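Local coordinates for protein 3-deoxy-D-manno-octulosonate 8-phosphate phosphatase KdsC (PDB 1K1E) that catalyses the hydrolysis of 3-deoxy-D-manno-octulosonate 8-phosphate to 3-deoxy-D-manno-octulosonate and inorganic phosphate, with magnesium as cofactor, in lipopolysaccharide biosynthesis, at residues 10-15 / 86-91; 50-55 / 157-162; 90-95 / 116-121; 110-115 / 132-137; 120-125 / 152-157. All blocks are in the same frame, centred on the assembly; numbering follows the deposited sequence.

Interaction 1: residues 10-15 / 86-91. With HG (mercury (II) ion), chain N; CO (cobalt (II) ion), chain M.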
# COMPACT_ATOMS: atom_id res chain seq x y z
N PHE A 10 -2.02 -26.61 -16.09
CA PHE A 10 -0.93 -25.64 -16.08
C PHE A 10 -1.50 -24.23 -15.95
O PHE A 10 -2.46 -23.87 -16.60
CB PHE A 10 -0.18 -25.78 -17.40
CG PHE A 10 1.12 -25.04 -17.50
CD1 PHE A 10 2.00 -24.88 -16.41
CD2 PHE A 10 1.51 -24.54 -18.77
CE1 PHE A 10 3.26 -24.23 -16.58
CE2 PHE A 10 2.75 -23.89 -18.95
CZ PHE A 10 3.62 -23.73 -17.88
N VAL A 11 -0.87 -23.46 -15.11
CA VAL A 11 -1.27 -22.06 -14.89
C VAL A 11 -0.03 -21.24 -15.14
O VAL A 11 1.04 -21.51 -14.56
CB VAL A 11 -1.69 -21.86 -13.47
CG1 VAL A 11 -1.84 -20.32 -13.15
CG2 VAL A 11 -2.98 -22.57 -13.25
N ILE A 12 -0.12 -20.30 -16.07
CA ILE A 12 0.98 -19.37 -16.35
C ILE A 12 0.52 -18.00 -15.79
O ILE A 12 -0.61 -17.51 -16.11
CB ILE A 12 1.18 -19.19 -17.88
CG1 ILE A 12 1.66 -20.49 -18.51
CG2 ILE A 12 2.21 -18.07 -18.17
CD1 ILE A 12 1.54 -20.40 -20.02
N THR A 13 1.39 -17.36 -15.02
CA THR A 13 1.03 -16.09 -14.46
C THR A 13 2.00 -14.95 -14.80
O THR A 13 3.24 -15.08 -14.76
CB THR A 13 0.88 -16.18 -12.89
OG1 THR A 13 0.47 -14.90 -12.39
CG2 THR A 13 2.18 -16.45 -12.23
N ASP A 14 1.41 -13.83 -15.22
CA ASP A 14 2.17 -12.62 -15.44
C ASP A 14 2.63 -12.22 -14.03
O ASP A 14 2.14 -12.72 -13.01
CB ASP A 14 1.24 -11.50 -16.00
CG ASP A 14 1.87 -10.14 -15.94
OD1 ASP A 14 3.07 -10.03 -16.23
OD2 ASP A 14 1.15 -9.19 -15.62
N VAL A 15 3.63 -11.33 -13.95
CA VAL A 15 4.08 -10.90 -12.64
C VAL A 15 3.58 -9.52 -12.17
O VAL A 15 2.82 -9.42 -11.22
CB VAL A 15 5.67 -10.87 -12.57
CG1 VAL A 15 6.15 -10.25 -11.26
CG2 VAL A 15 6.18 -12.32 -12.69
N THR A 86 4.46 -16.28 -27.87
CA THR A 86 5.26 -17.46 -28.10
C THR A 86 5.80 -18.01 -26.77
O THR A 86 6.02 -19.22 -26.66
CB THR A 86 6.41 -17.18 -29.07
OG1 THR A 86 7.22 -16.16 -28.55
CG2 THR A 86 5.84 -16.73 -30.43
N ALA A 87 5.98 -17.15 -25.75
CA ALA A 87 6.46 -17.58 -24.45
C ALA A 87 5.43 -18.56 -23.94
O ALA A 87 5.79 -19.57 -23.32
CB ALA A 87 6.60 -16.41 -23.42
N CYS A 88 4.14 -18.29 -24.18
CA CYS A 88 3.12 -19.23 -23.71
C CYS A 88 3.35 -20.60 -24.29
O CYS A 88 3.36 -21.59 -23.55
CB CYS A 88 1.65 -18.89 -24.08
SG CYS A 88 1.13 -17.34 -23.21
N PHE A 89 3.47 -20.70 -25.60
CA PHE A 89 3.62 -22.06 -26.14
C PHE A 89 4.88 -22.78 -25.69
O PHE A 89 4.87 -24.03 -25.53
CB PHE A 89 3.50 -21.96 -27.64
CG PHE A 89 2.16 -21.41 -28.07
CD1 PHE A 89 1.00 -22.12 -27.83
CD2 PHE A 89 2.07 -20.19 -28.74
CE1 PHE A 89 -0.25 -21.64 -28.26
CE2 PHE A 89 0.83 -19.71 -29.17
CZ PHE A 89 -0.32 -20.43 -28.93
N ASP A 90 5.93 -22.00 -25.49
CA ASP A 90 7.21 -22.56 -25.05
C ASP A 90 7.05 -23.12 -23.66
O ASP A 90 7.55 -24.20 -23.38
CB ASP A 90 8.29 -21.49 -25.06
CG ASP A 90 8.74 -21.11 -26.45
OD1 ASP A 90 9.45 -20.04 -26.59
OD2 ASP A 90 8.39 -21.87 -27.38
N LEU A 91 6.34 -22.38 -22.80
CA LEU A 91 6.15 -22.87 -21.42
C LEU A 91 5.23 -24.08 -21.43
O LEU A 91 5.38 -25.03 -20.64
CB LEU A 91 5.57 -21.73 -20.54
CG LEU A 91 6.56 -20.62 -20.21
CD1 LEU A 91 5.78 -19.42 -19.54
CD2 LEU A 91 7.68 -21.18 -19.21
HG HG N . -0.88 -18.35 -22.38
CO CO M . 1.37 -7.15 -15.78
O HOH W 1 3.52 -7.51 -15.88
O HOH W 2 1.48 -5.07 -15.64
O HOH W 3 1.30 -7.27 -17.91
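Phe10, Ile12, Cys88 and Leu91 make the apolar part of this contact. The Phe10 ring meets Leu91 CB at its edge and in its plane, CZ to CB at 3.9 Å. The two side chains cross at about a right angle. Leu91 O also lies close to the ring, 3.3 Å from Phe10 CE2, in an oblique position. Ile12 uses both branches. With CG2 anti to the backbone N and CG1 beside it (chi1 -67°), CG2 meets Leu91 CD1 at 4.1 Å, while CD1 rests on Cys88, 4.3 Å from its CB. This is helix 84-95 packed on strand 10-14 of the parallel sheet, as in the Rossmann-like core of haloacid dehalogenase (HAD) phosphatases. The short axes run roughly antiparallel (145°), 10.2 Å apart at closest approach. Metal binding marks both segments. Cys88 SG holds the mercury ion at 2.4 Å, together with Ala114 and Cys118, and Ile12 CD1 lies near that ion. At the strand's C-terminal end, Asp14 OD2 binds the cobalt ion at 2.0 Å; Asp16, Asp107 and three waters complete the site. Asp14 OD1 accepts a bond from one of these waters and forms a salt bridge with Lys84, at the start of the same helix.

Interaction 2: residues 50-55 / 157-162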
# COMPACT_ATOMS: atom_id res chain seq x y z
N ALA A 50 -1.52 -30.34 -6.26
CA ALA A 50 -2.68 -30.94 -6.88
C ALA A 50 -2.40 -31.30 -8.35
O ALA A 50 -3.35 -31.43 -9.15
CB ALA A 50 -3.86 -29.99 -6.79
N ASP A 51 -1.11 -31.42 -8.68
CA ASP A 51 -0.60 -31.80 -10.00
C ASP A 51 -0.88 -30.76 -11.07
O ASP A 51 -1.08 -31.11 -12.21
CB ASP A 51 -1.21 -33.13 -10.45
CG ASP A 51 -0.43 -33.78 -11.57
OD1 ASP A 51 -1.07 -34.42 -12.45
OD2 ASP A 51 0.83 -33.68 -11.58
N ILE A 52 -0.94 -29.49 -10.69
CA ILE A 52 -1.13 -28.46 -11.71
C ILE A 52 0.14 -27.62 -11.69
O ILE A 52 0.44 -26.93 -10.69
CB ILE A 52 -2.32 -27.62 -11.35
CG1 ILE A 52 -3.59 -28.48 -11.40
CG2 ILE A 52 -2.32 -26.38 -12.27
CD1 ILE A 52 -4.80 -27.72 -10.85
N GLN A 53 0.91 -27.64 -12.77
CA GLN A 53 2.15 -26.88 -12.69
C GLN A 53 1.90 -25.38 -12.75
O GLN A 53 0.86 -24.94 -13.26
CB GLN A 53 3.03 -27.29 -13.84
CG GLN A 53 3.32 -28.81 -13.81
CD GLN A 53 4.06 -29.23 -15.10
OE1 GLN A 53 5.22 -28.86 -15.30
NE2 GLN A 53 3.38 -29.93 -15.97
N VAL A 54 2.87 -24.62 -12.27
CA VAL A 54 2.75 -23.17 -12.35
C VAL A 54 3.99 -22.58 -13.03
O VAL A 54 5.11 -22.99 -12.77
CB VAL A 54 2.56 -22.56 -10.96
CG1 VAL A 54 2.56 -21.04 -11.06
CG2 VAL A 54 1.25 -23.16 -10.29
N ALA A 55 3.79 -21.63 -13.93
CA ALA A 55 4.90 -20.94 -14.61
C ALA A 55 4.72 -19.42 -14.46
O ALA A 55 3.58 -18.94 -14.29
CB ALA A 55 4.96 -21.31 -16.09
N GLN A 157 -11.28 -25.90 -6.72
CA GLN A 157 -12.62 -26.29 -6.36
C GLN A 157 -13.29 -26.99 -7.53
O GLN A 157 -14.00 -27.95 -7.34
CB GLN A 157 -13.42 -25.08 -5.99
CG GLN A 157 -14.86 -25.41 -5.70
CD GLN A 157 -15.35 -24.44 -4.72
OE1 GLN A 157 -14.95 -24.46 -3.53
NE2 GLN A 157 -16.19 -23.51 -5.19
N ALA A 158 -13.07 -26.49 -8.74
CA ALA A 158 -13.67 -27.10 -9.93
C ALA A 158 -13.22 -28.54 -10.08
O ALA A 158 -14.00 -29.36 -10.54
CB ALA A 158 -13.31 -26.30 -11.19
N GLN A 159 -11.97 -28.85 -9.69
CA GLN A 159 -11.41 -30.20 -9.75
C GLN A 159 -11.75 -31.09 -8.52
O GLN A 159 -11.24 -32.21 -8.38
CB GLN A 159 -9.89 -30.09 -9.95
CG GLN A 159 -9.63 -29.35 -11.32
CD GLN A 159 -8.21 -29.41 -11.82
OE1 GLN A 159 -7.43 -30.16 -11.32
NE2 GLN A 159 -7.88 -28.59 -12.83
N GLY A 160 -12.59 -30.57 -7.62
CA GLY A 160 -13.01 -31.29 -6.41
C GLY A 160 -11.92 -31.44 -5.36
O GLY A 160 -11.92 -32.37 -4.51
N LYS A 161 -10.95 -30.53 -5.42
CA LYS A 161 -9.80 -30.52 -4.50
C LYS A 161 -9.85 -29.34 -3.55
O LYS A 161 -8.81 -28.96 -2.98
CB LYS A 161 -8.50 -30.45 -5.29
CG LYS A 161 -8.39 -31.55 -6.36
CD LYS A 161 -7.09 -31.37 -7.18
CE LYS A 161 -6.70 -32.68 -7.95
NZ LYS A 161 -5.55 -32.63 -8.95
N SER A 162 -11.03 -28.78 -3.35
CA SER A 162 -11.13 -27.62 -2.47
C SER A 162 -10.74 -27.99 -1.02
O SER A 162 -10.30 -27.13 -0.26
CB SER A 162 -12.57 -27.04 -2.46
OG SER A 162 -13.42 -27.73 -1.56
O HOH W 4 -4.69 -31.62 -11.42
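Lys161 is turned with CG beside its backbone N (chi1 -53°) and then runs out extended, which carries NZ across to Ala50. NZ donates a short hydrogen bond of 2.5 Å to Ala50 O. The bond is bent at the acceptor: the C=O...N angle is 132°, and the donor is tilted 32° from the carbonyl plane. On the way, Lys161 CD lies against Ala50 CB at 3.5 Å. Gln159 is also extended beyond CG, and it meets Ile52 from the opposite direction. The Ile52 methyl CD1 touches the amide end, 3.6 Å from Gln159 OE1. A water joins the two halves of the contact, donating to Ala50 O at 2.6 Å and to Gln159 OE1 at 3.1 Å. Gln159 NE2 bonds the carbonyls of Ile8 and Leu5, which helps to fix the amide's rotation. Each segment holds the end of a helix closed by a Schellman motif, with Asp51 and Gly160 as the positive-phi residues. The contact thus joins the turn into strand 53-58 to the turn after helix 147-158. Ala50 O has two donors, the ammonium group and the water, and the positive charge would probably polarise this helix-end carbonyl.

Interaction 3: residues 90-95 / 116-121. With HG (mercury (II) ion), chain N.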
# COMPACT_ATOMS: atom_id res chain seq x y z
N ASP A 90 5.93 -22.00 -25.49
CA ASP A 90 7.21 -22.56 -25.05
C ASP A 90 7.05 -23.12 -23.66
O ASP A 90 7.55 -24.20 -23.38
CB ASP A 90 8.29 -21.49 -25.06
CG ASP A 90 8.74 -21.11 -26.45
OD1 ASP A 90 9.45 -20.04 -26.59
OD2 ASP A 90 8.39 -21.87 -27.38
N LEU A 91 6.34 -22.38 -22.80
CA LEU A 91 6.15 -22.87 -21.42
C LEU A 91 5.23 -24.08 -21.43
O LEU A 91 5.38 -25.03 -20.64
CB LEU A 91 5.57 -21.73 -20.54
CG LEU A 91 6.56 -20.62 -20.21
CD1 LEU A 91 5.78 -19.42 -19.54
CD2 LEU A 91 7.68 -21.18 -19.21
N MET A 92 4.25 -24.08 -22.31
CA MET A 92 3.34 -25.23 -22.36
C MET A 92 4.15 -26.46 -22.74
O MET A 92 3.99 -27.51 -22.13
CB MET A 92 2.25 -25.05 -23.41
CG MET A 92 1.23 -23.94 -22.98
SD MET A 92 0.28 -23.41 -24.41
CE MET A 92 -0.80 -22.16 -23.81
N LYS A 93 4.98 -26.29 -23.78
CA LYS A 93 5.78 -27.42 -24.24
C LYS A 93 6.67 -27.90 -23.08
O LYS A 93 6.85 -29.13 -22.90
CB LYS A 93 6.61 -27.02 -25.46
CG LYS A 93 7.05 -28.18 -26.34
N GLN A 94 7.20 -26.97 -22.28
CA GLN A 94 8.05 -27.40 -21.16
C GLN A 94 7.22 -28.14 -20.16
O GLN A 94 7.69 -29.11 -19.52
CB GLN A 94 8.78 -26.23 -20.48
CG GLN A 94 10.00 -25.68 -21.22
CD GLN A 94 10.56 -24.48 -20.55
OE1 GLN A 94 10.66 -23.39 -21.16
NE2 GLN A 94 10.94 -24.63 -19.27
N ALA A 95 5.96 -27.73 -20.03
CA ALA A 95 5.08 -28.38 -19.04
C ALA A 95 4.54 -29.73 -19.47
O ALA A 95 4.08 -30.54 -18.65
CB ALA A 95 3.85 -27.43 -18.66
N ALA A 116 -5.04 -15.10 -25.53
CA ALA A 116 -5.41 -15.73 -26.80
C ALA A 116 -4.70 -17.07 -27.00
O ALA A 116 -5.27 -18.01 -27.52
CB ALA A 116 -5.10 -14.80 -27.95
N ALA A 117 -3.46 -17.16 -26.56
CA ALA A 117 -2.71 -18.39 -26.72
C ALA A 117 -3.17 -19.45 -25.71
O ALA A 117 -3.13 -20.67 -26.04
CB ALA A 117 -1.31 -18.12 -26.57
N CYS A 118 -3.64 -19.03 -24.52
CA CYS A 118 -4.11 -20.04 -23.52
C CYS A 118 -5.57 -20.45 -23.72
O CYS A 118 -6.34 -19.74 -24.33
CB CYS A 118 -3.97 -19.53 -22.08
SG CYS A 118 -2.34 -19.72 -21.32
N GLY A 119 -5.93 -21.59 -23.17
CA GLY A 119 -7.29 -22.08 -23.28
C GLY A 119 -8.25 -21.34 -22.37
O GLY A 119 -9.40 -21.18 -22.72
N THR A 120 -7.78 -20.88 -21.22
CA THR A 120 -8.62 -20.17 -20.24
C THR A 120 -7.82 -18.95 -19.80
O THR A 120 -6.59 -19.04 -19.69
CB THR A 120 -8.84 -21.08 -18.99
OG1 THR A 120 -9.52 -22.27 -19.41
CG2 THR A 120 -9.62 -20.39 -17.91
N SER A 121 -8.49 -17.84 -19.54
CA SER A 121 -7.78 -16.64 -19.13
C SER A 121 -8.56 -15.90 -18.05
O SER A 121 -9.79 -15.86 -18.07
CB SER A 121 -7.61 -15.71 -20.34
OG SER A 121 -8.87 -15.50 -20.96
HG HG N . -0.88 -18.35 -22.38
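A mercury site is built where helix 84-95 faces the end of helix 112-117, and this contact forms one border of it. Cys118 SG binds the mercury ion at 2.3 Å; Cys88 SG and Ala114 O are the other protein ligands. Met92 reaches across from helix 84-95. Its chain is extended beyond CG, with chi2 at 163° and chi3 at -179°, so the terminal methyl spans the gap between the backbones, whose nearest CA atoms, those of Met92 and Cys118, are 9.2 Å apart. All the close touching on the Met92 side is done by that methyl. CE comes to 3.6 Å from Ala117 O and 3.8 Å from Cys118 SG, so it touches both the last carbonyl oxygen of the helix and the metal-binding sulfur, which lie at about a right angle as seen from CE. Cys118 CB is more distant, at 4.5 Å from Met92 CE. The contact is one of dispersion, with a methyl against a carbonyl oxygen and the metal-bound sulfur, probably a thiolate. All three residues are buried. Cys118 is the first residue to leave the helical conformation. Thr102 of strand 102-106 touches both Met92 and Cys118, so both pack against that strand. Ala117 packs back on Glu85, Cys88 and Phe89 of helix 84-95. The arrangement is that of two neighbouring helices on one face of a parallel alpha/beta sheet, met here at the turn leading from helix 112-117 into strand 120-123, within the HAD-type core.

Interaction 4: residues 110-115 / 132-137. With HG (mercury (II) ion), chain N.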
# COMPACT_ATOMS: atom_id res chain seq x y z
N VAL A 110 -0.08 -6.05 -22.70
CA VAL A 110 0.97 -7.02 -23.01
C VAL A 110 0.43 -8.44 -22.88
O VAL A 110 0.94 -9.32 -23.53
CB VAL A 110 2.22 -6.91 -22.02
CG1 VAL A 110 3.50 -7.57 -22.65
CG2 VAL A 110 2.53 -5.43 -21.69
N ASP A 111 -0.56 -8.67 -22.02
CA ASP A 111 -1.05 -10.03 -21.85
C ASP A 111 -2.14 -10.45 -22.85
O ASP A 111 -2.52 -11.63 -22.89
CB ASP A 111 -1.59 -10.19 -20.44
CG ASP A 111 -0.61 -9.75 -19.41
OD1 ASP A 111 0.48 -10.34 -19.42
OD2 ASP A 111 -0.88 -8.83 -18.62
N LEU A 112 -2.64 -9.50 -23.63
CA LEU A 112 -3.68 -9.84 -24.59
C LEU A 112 -3.29 -11.06 -25.49
O LEU A 112 -4.13 -11.94 -25.70
CB LEU A 112 -4.03 -8.59 -25.43
CG LEU A 112 -4.80 -7.56 -24.56
CD1 LEU A 112 -5.05 -6.29 -25.44
CD2 LEU A 112 -6.12 -8.12 -24.09
N PRO A 113 -2.06 -11.10 -26.02
CA PRO A 113 -1.70 -12.25 -26.87
C PRO A 113 -1.60 -13.53 -26.01
O PRO A 113 -1.83 -14.63 -26.51
CB PRO A 113 -0.34 -11.87 -27.46
CG PRO A 113 -0.29 -10.36 -27.35
CD PRO A 113 -0.99 -10.09 -26.01
N ALA A 114 -1.29 -13.37 -24.73
CA ALA A 114 -1.21 -14.47 -23.79
C ALA A 114 -2.56 -15.11 -23.49
O ALA A 114 -2.68 -16.34 -23.40
CB ALA A 114 -0.52 -14.04 -22.47
N PHE A 115 -3.59 -14.27 -23.37
CA PHE A 115 -4.93 -14.77 -23.13
C PHE A 115 -5.34 -15.61 -24.33
O PHE A 115 -5.91 -16.66 -24.16
CB PHE A 115 -5.95 -13.62 -23.01
CG PHE A 115 -5.67 -12.66 -21.88
CD1 PHE A 115 -6.02 -11.29 -21.98
CD2 PHE A 115 -5.11 -13.10 -20.69
CE1 PHE A 115 -5.82 -10.39 -20.92
CE2 PHE A 115 -4.92 -12.20 -19.63
CZ PHE A 115 -5.27 -10.84 -19.75
N LYS A 132 -10.20 -6.80 -19.37
CA LYS A 132 -11.31 -7.53 -18.76
C LYS A 132 -12.22 -8.13 -19.80
O LYS A 132 -12.71 -9.26 -19.64
CB LYS A 132 -12.13 -6.59 -17.85
CG LYS A 132 -11.41 -6.35 -16.55
CD LYS A 132 -12.35 -5.51 -15.63
CE LYS A 132 -11.87 -5.42 -14.24
NZ LYS A 132 -12.79 -4.55 -13.41
N ASN A 133 -12.45 -7.37 -20.88
CA ASN A 133 -13.37 -7.88 -21.93
C ASN A 133 -12.79 -9.05 -22.70
O ASN A 133 -13.50 -9.88 -23.27
CB ASN A 133 -13.67 -6.77 -22.92
CG ASN A 133 -14.99 -7.03 -23.68
OD1 ASN A 133 -15.07 -6.96 -24.91
ND2 ASN A 133 -15.98 -7.37 -22.96
N ALA A 134 -11.47 -9.13 -22.67
CA ALA A 134 -10.79 -10.18 -23.40
C ALA A 134 -10.65 -11.55 -22.73
O ALA A 134 -10.41 -12.56 -23.40
CB ALA A 134 -9.37 -9.65 -23.82
N VAL A 135 -10.77 -11.61 -21.42
CA VAL A 135 -10.52 -12.89 -20.73
C VAL A 135 -11.81 -13.66 -20.50
O VAL A 135 -12.91 -13.13 -20.71
CB VAL A 135 -9.94 -12.64 -19.34
CG1 VAL A 135 -8.62 -11.86 -19.42
CG2 VAL A 135 -10.98 -11.84 -18.52
N ASP A 136 -11.69 -14.90 -20.05
CA ASP A 136 -12.84 -15.75 -19.76
C ASP A 136 -13.46 -15.40 -18.43
O ASP A 136 -14.69 -15.44 -18.28
CB ASP A 136 -12.42 -17.22 -19.76
CG ASP A 136 -11.99 -17.68 -21.13
OD1 ASP A 136 -10.87 -18.26 -21.29
OD2 ASP A 136 -12.76 -17.40 -22.06
N HIS A 137 -12.63 -15.02 -17.48
CA HIS A 137 -13.13 -14.75 -16.16
C HIS A 137 -12.48 -13.54 -15.52
O HIS A 137 -11.26 -13.47 -15.37
CB HIS A 137 -12.87 -16.01 -15.30
CG HIS A 137 -13.13 -17.32 -16.00
ND1 HIS A 137 -14.39 -17.86 -16.15
CD2 HIS A 137 -12.27 -18.25 -16.50
CE1 HIS A 137 -14.30 -19.07 -16.70
NE2 HIS A 137 -13.03 -19.33 -16.91
HG HG N . -0.88 -18.35 -22.38
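Val135 sets one methyl squarely on the Phe115 ring. CG1 stands 3.5 Å from the ring centroid and only 11° off the normal, a CH-pi contact over the centre of the face. Its distances to the six ring carbons are nearly even, from 3.5 to 3.9 Å, so the methyl is a rounded bump on a flat surface. Val135 turns CG1 to the side of its backbone N (chi1 -59°), which aims this methyl at the ring. The opposite ring face carries Asp111 O, 3.4 Å above the plane and offset toward the rim. The ring is thus held between a methyl and a backbone carbonyl oxygen. The Phe115 side chain is about 9 Å from the cobalt ion by nearest atoms. Ala134 supplies a second, smaller bump. Its CB fits the corner between two residues of the helix, 3.6 Å from Leu112 CD2 and 4.2 Å from Phe115 CD1, and it comes to the ring obliquely. Leu112 reaches it with one branch of its fork. Ser121 of strand 120-123 touches both Phe115 and Val135. Leu112 also packs on Phe165 of a second subunit, so this corner lies next to a tetramer interface. The contact joins helix 112-117 to the loop between helix 129-132 and edge strand 137-138. It is apolar packing of a helix against a connecting loop at one end of the parallel alpha/beta core of the HAD type.

Interaction 5: residues 120-125 / 152-157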
# COMPACT_ATOMS: atom_id res chain seq x y z
N THR A 120 -7.78 -20.88 -21.22
CA THR A 120 -8.62 -20.17 -20.24
C THR A 120 -7.82 -18.95 -19.80
O THR A 120 -6.59 -19.04 -19.69
CB THR A 120 -8.84 -21.08 -18.99
OG1 THR A 120 -9.52 -22.27 -19.41
CG2 THR A 120 -9.62 -20.39 -17.91
N SER A 121 -8.49 -17.84 -19.54
CA SER A 121 -7.78 -16.64 -19.13
C SER A 121 -8.56 -15.90 -18.05
O SER A 121 -9.79 -15.86 -18.07
CB SER A 121 -7.61 -15.71 -20.34
OG SER A 121 -8.87 -15.50 -20.96
N PHE A 122 -7.81 -15.25 -17.16
CA PHE A 122 -8.32 -14.49 -16.04
C PHE A 122 -7.69 -13.12 -16.00
O PHE A 122 -6.51 -12.97 -16.30
CB PHE A 122 -7.89 -15.16 -14.74
CG PHE A 122 -8.53 -16.52 -14.51
CD1 PHE A 122 -7.98 -17.66 -15.10
CD2 PHE A 122 -9.63 -16.67 -13.69
CE1 PHE A 122 -8.50 -18.90 -14.88
CE2 PHE A 122 -10.18 -17.96 -13.44
CZ PHE A 122 -9.60 -19.07 -14.05
N ALA A 123 -8.49 -12.13 -15.60
CA ALA A 123 -7.93 -10.79 -15.45
C ALA A 123 -8.15 -10.40 -14.02
O ALA A 123 -9.21 -10.73 -13.45
CB ALA A 123 -8.65 -9.77 -16.41
N VAL A 124 -7.17 -9.72 -13.44
CA VAL A 124 -7.30 -9.17 -12.08
C VAL A 124 -8.33 -8.05 -12.09
O VAL A 124 -8.61 -7.44 -13.14
CB VAL A 124 -5.93 -8.64 -11.53
CG1 VAL A 124 -4.96 -9.81 -11.41
CG2 VAL A 124 -5.33 -7.56 -12.46
N ALA A 125 -8.90 -7.81 -10.92
CA ALA A 125 -9.99 -6.80 -10.82
C ALA A 125 -9.69 -5.38 -11.27
O ALA A 125 -10.60 -4.62 -11.59
CB ALA A 125 -10.50 -6.77 -9.41
N SER A 152 -6.58 -19.70 -8.18
CA SER A 152 -6.23 -21.11 -7.83
C SER A 152 -7.32 -21.80 -7.05
O SER A 152 -7.63 -22.98 -7.29
CB SER A 152 -4.90 -21.22 -7.08
OG SER A 152 -4.90 -20.46 -5.89
N ASP A 153 -7.93 -21.09 -6.12
CA ASP A 153 -9.01 -21.67 -5.33
C ASP A 153 -10.12 -22.12 -6.29
O ASP A 153 -10.68 -23.19 -6.11
CB ASP A 153 -9.64 -20.64 -4.39
CG ASP A 153 -8.84 -20.38 -3.13
OD1 ASP A 153 -9.27 -19.45 -2.44
OD2 ASP A 153 -7.86 -21.08 -2.80
N MET A 154 -10.44 -21.27 -7.28
CA MET A 154 -11.53 -21.60 -8.23
C MET A 154 -11.20 -22.84 -9.02
O MET A 154 -12.06 -23.74 -9.20
CB MET A 154 -11.72 -20.46 -9.26
CG MET A 154 -12.35 -19.21 -8.73
SD MET A 154 -12.64 -18.06 -10.11
CE MET A 154 -13.32 -19.15 -11.28
N ILE A 155 -9.96 -22.89 -9.53
CA ILE A 155 -9.56 -24.07 -10.30
C ILE A 155 -9.62 -25.34 -9.43
O ILE A 155 -10.18 -26.35 -9.84
CB ILE A 155 -8.12 -23.88 -10.88
CG1 ILE A 155 -8.13 -22.68 -11.84
CG2 ILE A 155 -7.68 -25.20 -11.59
CD1 ILE A 155 -6.75 -22.25 -12.38
N LEU A 156 -9.00 -25.30 -8.26
CA LEU A 156 -9.02 -26.46 -7.38
C LEU A 156 -10.42 -26.88 -6.96
O LEU A 156 -10.73 -28.08 -6.84
CB LEU A 156 -8.17 -26.21 -6.13
CG LEU A 156 -6.67 -26.12 -6.43
CD1 LEU A 156 -5.91 -25.55 -5.26
CD2 LEU A 156 -6.13 -27.51 -6.78
N GLN A 157 -11.28 -25.90 -6.72
CA GLN A 157 -12.62 -26.29 -6.36
C GLN A 157 -13.29 -26.99 -7.53
O GLN A 157 -14.00 -27.95 -7.34
CB GLN A 157 -13.42 -25.08 -5.99
CG GLN A 157 -14.86 -25.41 -5.70
CD GLN A 157 -15.35 -24.44 -4.72
OE1 GLN A 157 -14.95 -24.46 -3.53
NE2 GLN A 157 -16.19 -23.51 -5.19
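Strand 120-123 and helix 147-158 are well separated here, with the nearest CA atoms, those of Phe122 and Ser152, 10.8 Å apart. The Phe122 side chain bridges that gap. It points from the strand toward the helix, and its ring meets Met154 and Ile155. Phe122 and Ile155 are buried, while Met154 is partly exposed. Met154 comes in at the ring edge, near the ring plane. Its methyl CE lies 4.0 Å from Phe122 CE2, and SD is 4.1 Å from the same carbon. SD is 5.5 Å from the ring centroid and 78° off the normal, so this is a Met-aromatic contact of the edge type. The bend at chi3 (45°) folds the methyl back, letting both CE and SD meet the one ring corner. Phe122 and Met154 run alongside in opposite senses. Ile155 makes a looser contact: CG1 reaches Phe122 CZ at 4.5 Å, obliquely to the ring. Around the pair, Met151 of the same helix also touches Phe122, as do Ala103 and Ile105 of strand 102-106. The His137 ring meets the Phe122 ring, with the planes at about 35°. Helix 147-158 thus covers one face of the parallel sheet of the HAD-type core, while helix 84-95 lies on the other. Across the two segments the contact rests on dispersion, with a probable small electrostatic gain, since a sulfur at the ring edge faces the slightly positive aromatic hydrogens.

How the interactions relate
Interactions 1, 3 and 4 gather round the mercury ion, to which they bring Cys88, Cys118 and Ala114. The centres of 1 and 3 are about 5 Å apart, and both use helix 84-95. Interaction 1 also holds Asp14 of the cobalt site; Asp111 of interaction 4 lies beside it, and both aspartates form salt bridges with Lys84. Interactions 2 and 5 share helix 147-158, their centres about 11 Å apart. Strands 10-14 and 53-58 tie 1 to 2 through backbone bonds, Thr13 N to Ala55 O at 2.8 Å. Val11 CG2 touches Ile155 CD1 at 3.9 Å, linking 1 to 5 on the sheet face opposite helix 84-95. Interactions 2 and 4 do not touch.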